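Local coordinates for protein biliverdin reductase (Synechocystis sp., PDB 5B3T) that probably reduces biliverdin at its C10 bridge to bilirubin with NADPH, as a Rossmann-fold member of the Gfo/Idh/MocA oxidoreductase family, at residues G98-L103 / K124-H129. Numbering follows the deposited sequence.
Sequences GKHVVL and KGKLLH
Three backbone hydrogen bonds join the chains: Val101 N to Leu127 O (2.9 Å), His129 N to Val101 O (3.0 Å) and Leu103 N to His129 O (2.8 Å). This alternation, with the chains running 16° apart, identifies parallel pairing. Before the strands pair, a side chain takes over: Leu127 N donates to His100 ND1 at 3.0 Å, in the ring plane and almost straight (175°). With CG anti to its carbonyl carbon (chi1 -59°), His100 brings that nitrogen to the neighbouring chain. Lys126 crosses the same ring at about a right angle, its CD 3.7 Å from the centroid over one face, a CH-pi contact. Beyond it, Lys126 NZ reaches Gly98 O (3.1 Å) from above the carbonyl plane; Gly98 is the C' residue of the Schellman motif ending helix 87-96. Side chains pack on both sheet faces: Leu128 CD1 meets Leu103 CD1 (3.7 Å) and Val101 CG1 on one; on the other, Val102 CG1 sits at the edge of the His129 ring, whose NE2 is hydrogen-bonded to Asp290 OD1. The pair closes a beta-alpha-beta unit through helix 111-124, adding edge strand 128-131 to the Rossmann sheet; the straight, in-plane bond from Leu127 N implies that His100 ND1 is probably unprotonated, the ring neutral with its proton on NE2.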
ATOM      1  N   GLY A  98     -15.929  16.820   4.883  1.00 21.23           N
ATOM      2  CA  GLY A  98     -16.942  16.378   3.944  1.00 19.62           C
ATOM      3  C   GLY A  98     -16.413  15.973   2.587  1.00 21.03           C
ATOM      4  O   GLY A  98     -17.102  16.167   1.580  1.00 22.29           O
ATOM      5  N   LYS A  99     -15.209  15.419   2.527  1.00 19.00           N
ATOM      6  CA  LYS A  99     -14.634  14.950   1.275  1.00 18.97           C
ATOM      7  C   LYS A  99     -14.693  13.431   1.198  1.00 17.94           C
ATOM      8  O   LYS A  99     -14.634  12.738   2.217  1.00 17.54           O
ATOM      9  CB  LYS A  99     -13.177  15.402   1.125  1.00 19.78           C
ATOM     10  CG  LYS A  99     -12.939  16.887   1.322  1.00 20.55           C
ATOM     11  CD  LYS A  99     -13.838  17.715   0.427  1.00 21.04           C
ATOM     12  CE  LYS A  99     -13.479  19.189   0.533  1.00 23.12           C
ATOM     13  NZ  LYS A  99     -14.509  20.068  -0.087  1.00 23.90           N
ATOM     14  N   HIS A 100     -14.819  12.922  -0.024  1.00 18.22           N
ATOM     15  CA  HIS A 100     -14.547  11.516  -0.273  1.00 18.74           C
ATOM     16  C   HIS A 100     -13.042  11.276  -0.224  1.00 17.35           C
ATOM     17  O   HIS A 100     -12.243  12.161  -0.543  1.00 18.34           O
ATOM     18  CB  HIS A 100     -15.107  11.088  -1.631  1.00 18.17           C
ATOM     19  CG  HIS A 100     -16.584  11.291  -1.770  1.00 18.99           C
ATOM     20  ND1 HIS A 100     -17.509  10.548  -1.067  1.00 20.06           N
ATOM     21  CD2 HIS A 100     -17.298  12.154  -2.532  1.00 19.91           C
ATOM     22  CE1 HIS A 100     -18.727  10.944  -1.392  1.00 21.35           C
ATOM     23  NE2 HIS A 100     -18.627  11.918  -2.277  1.00 18.72           N
ATOM     24  N   VAL A 101     -12.653  10.072   0.187  1.00 16.38           N
ATOM     25  CA  VAL A 101     -11.248   9.752   0.420  1.00 16.91           C
ATOM     26  C   VAL A 101     -10.906   8.438  -0.270  1.00 17.41           C
ATOM     27  O   VAL A 101     -11.605   7.433  -0.095  1.00 16.90           O
ATOM     28  CB  VAL A 101     -10.919   9.669   1.923  1.00 16.61           C
ATOM     29  CG1 VAL A 101      -9.463   9.269   2.125  1.00 15.11           C
ATOM     30  CG2 VAL A 101     -11.206  10.995   2.611  1.00 16.69           C
ATOM     31  N   VAL A 102      -9.836   8.453  -1.059  1.00 15.66           N
ATOM     32  CA  VAL A 102      -9.198   7.246  -1.567  1.00 16.38           C
ATOM     33  C   VAL A 102      -7.746   7.275  -1.118  1.00 16.98           C
ATOM     34  O   VAL A 102      -7.066   8.296  -1.274  1.00 16.25           O
ATOM     35  CB  VAL A 102      -9.295   7.134  -3.099  1.00 15.39           C
ATOM     36  CG1 VAL A 102      -8.452   5.965  -3.600  1.00 17.29           C
ATOM     37  CG2 VAL A 102     -10.744   6.976  -3.527  1.00 15.69           C
ATOM     38  N   LEU A 103      -7.279   6.167  -0.554  1.00 15.67           N
ATOM     39  CA  LEU A 103      -5.913   6.056  -0.071  1.00 16.29           C
ATOM     40  C   LEU A 103      -5.191   4.922  -0.779  1.00 15.27           C
ATOM     41  O   LEU A 103      -5.784   3.879  -1.072  1.00 15.75           O
ATOM     42  CB  LEU A 103      -5.864   5.798   1.441  1.00 15.72           C
ATOM     43  CG  LEU A 103      -6.357   6.848   2.433  1.00 16.29           C
ATOM     44  CD1 LEU A 103      -7.552   6.313   3.201  1.00 14.91           C
ATOM     45  CD2 LEU A 103      -5.235   7.234   3.387  1.00 14.24           C
ATOM     46  N   LYS A 124     -20.583  10.412   8.011  1.00 27.70           N
ATOM     47  CA  LYS A 124     -20.631  11.520   7.066  1.00 26.57           C
ATOM     48  C   LYS A 124     -21.174  11.113   5.703  1.00 24.55           C
ATOM     49  O   LYS A 124     -21.357  11.981   4.844  1.00 27.10           O
ATOM     50  CB  LYS A 124     -19.237  12.136   6.898  1.00 27.09           C
ATOM     51  CG  LYS A 124     -18.576  12.565   8.197  1.00 27.88           C
ATOM     52  CD  LYS A 124     -19.400  13.618   8.915  1.00 30.20           C
ATOM     53  CE  LYS A 124     -18.702  14.967   8.910  1.00 28.37           C
ATOM     54  NZ  LYS A 124     -18.469  15.473   7.529  1.00 27.00           N
ATOM     55  N   GLY A 125     -21.439   9.829   5.487  1.00 24.47           N
ATOM     56  CA  GLY A 125     -21.923   9.380   4.191  1.00 24.46           C
ATOM     57  C   GLY A 125     -20.949   9.647   3.065  1.00 25.31           C
ATOM     58  O   GLY A 125     -21.363  10.044   1.968  1.00 25.14           O
ATOM     59  N   LYS A 126     -19.658   9.445   3.314  1.00 22.28           N
ATOM     60  CA  LYS A 126     -18.617   9.694   2.330  1.00 23.47           C
ATOM     61  C   LYS A 126     -17.826   8.418   2.077  1.00 21.57           C
ATOM     62  O   LYS A 126     -17.727   7.545   2.944  1.00 22.24           O
ATOM     63  CB  LYS A 126     -17.667  10.806   2.792  1.00 23.06           C
ATOM     64  CG  LYS A 126     -18.314  12.175   2.907  1.00 22.92           C
ATOM     65  CD  LYS A 126     -18.561  12.793   1.539  1.00 21.29           C
ATOM     66  CE  LYS A 126     -19.512  13.976   1.640  1.00 22.67           C
ATOM     67  NZ  LYS A 126     -19.579  14.757   0.375  1.00 22.76           N
ATOM     68  N   LEU A 127     -17.262   8.325   0.877  1.00 19.41           N
ATOM     69  CA  LEU A 127     -16.454   7.174   0.507  1.00 19.91           C
ATOM     70  C   LEU A 127     -15.147   7.152   1.291  1.00 18.46           C
ATOM     71  O   LEU A 127     -14.477   8.177   1.446  1.00 17.87           O
ATOM     72  CB  LEU A 127     -16.158   7.201  -0.993  1.00 19.79           C
ATOM     73  CG  LEU A 127     -15.224   6.126  -1.556  1.00 20.07           C
ATOM     74  CD1 LEU A 127     -15.842   4.742  -1.411  1.00 18.89           C
ATOM     75  CD2 LEU A 127     -14.869   6.420  -3.013  1.00 17.81           C
ATOM     76  N   LEU A 128     -14.793   5.972   1.794  1.00 18.15           N
ATOM     77  CA  LEU A 128     -13.458   5.701   2.319  1.00 19.05           C
ATOM     78  C   LEU A 128     -12.976   4.426   1.642  1.00 18.84           C
ATOM     79  O   LEU A 128     -13.427   3.328   1.986  1.00 19.08           O
ATOM     80  CB  LEU A 128     -13.454   5.553   3.841  1.00 16.69           C
ATOM     81  CG  LEU A 128     -12.100   5.168   4.449  1.00 18.45           C
ATOM     82  CD1 LEU A 128     -11.063   6.255   4.205  1.00 15.70           C
ATOM     83  CD2 LEU A 128     -12.237   4.885   5.935  1.00 20.47           C
ATOM     84  N   HIS A 129     -12.079   4.576   0.672  1.00 17.50           N
ATOM     85  CA  HIS A 129     -11.647   3.484  -0.185  1.00 17.31           C
ATOM     86  C   HIS A 129     -10.131   3.369  -0.125  1.00 18.32           C
ATOM     87  O   HIS A 129      -9.423   4.368  -0.289  1.00 16.16           O
ATOM     88  CB  HIS A 129     -12.117   3.718  -1.624  1.00 16.56           C
ATOM     89  CG  HIS A 129     -11.635   2.690  -2.599  1.00 18.83           C
ATOM     90  ND1 HIS A 129     -12.011   1.367  -2.535  1.00 19.47           N
ATOM     91  CD2 HIS A 129     -10.820   2.800  -3.675  1.00 18.55           C
ATOM     92  CE1 HIS A 129     -11.441   0.703  -3.525  1.00 20.96           C
ATOM     93  NE2 HIS A 129     -10.714   1.550  -4.232  1.00 20.70           N
TER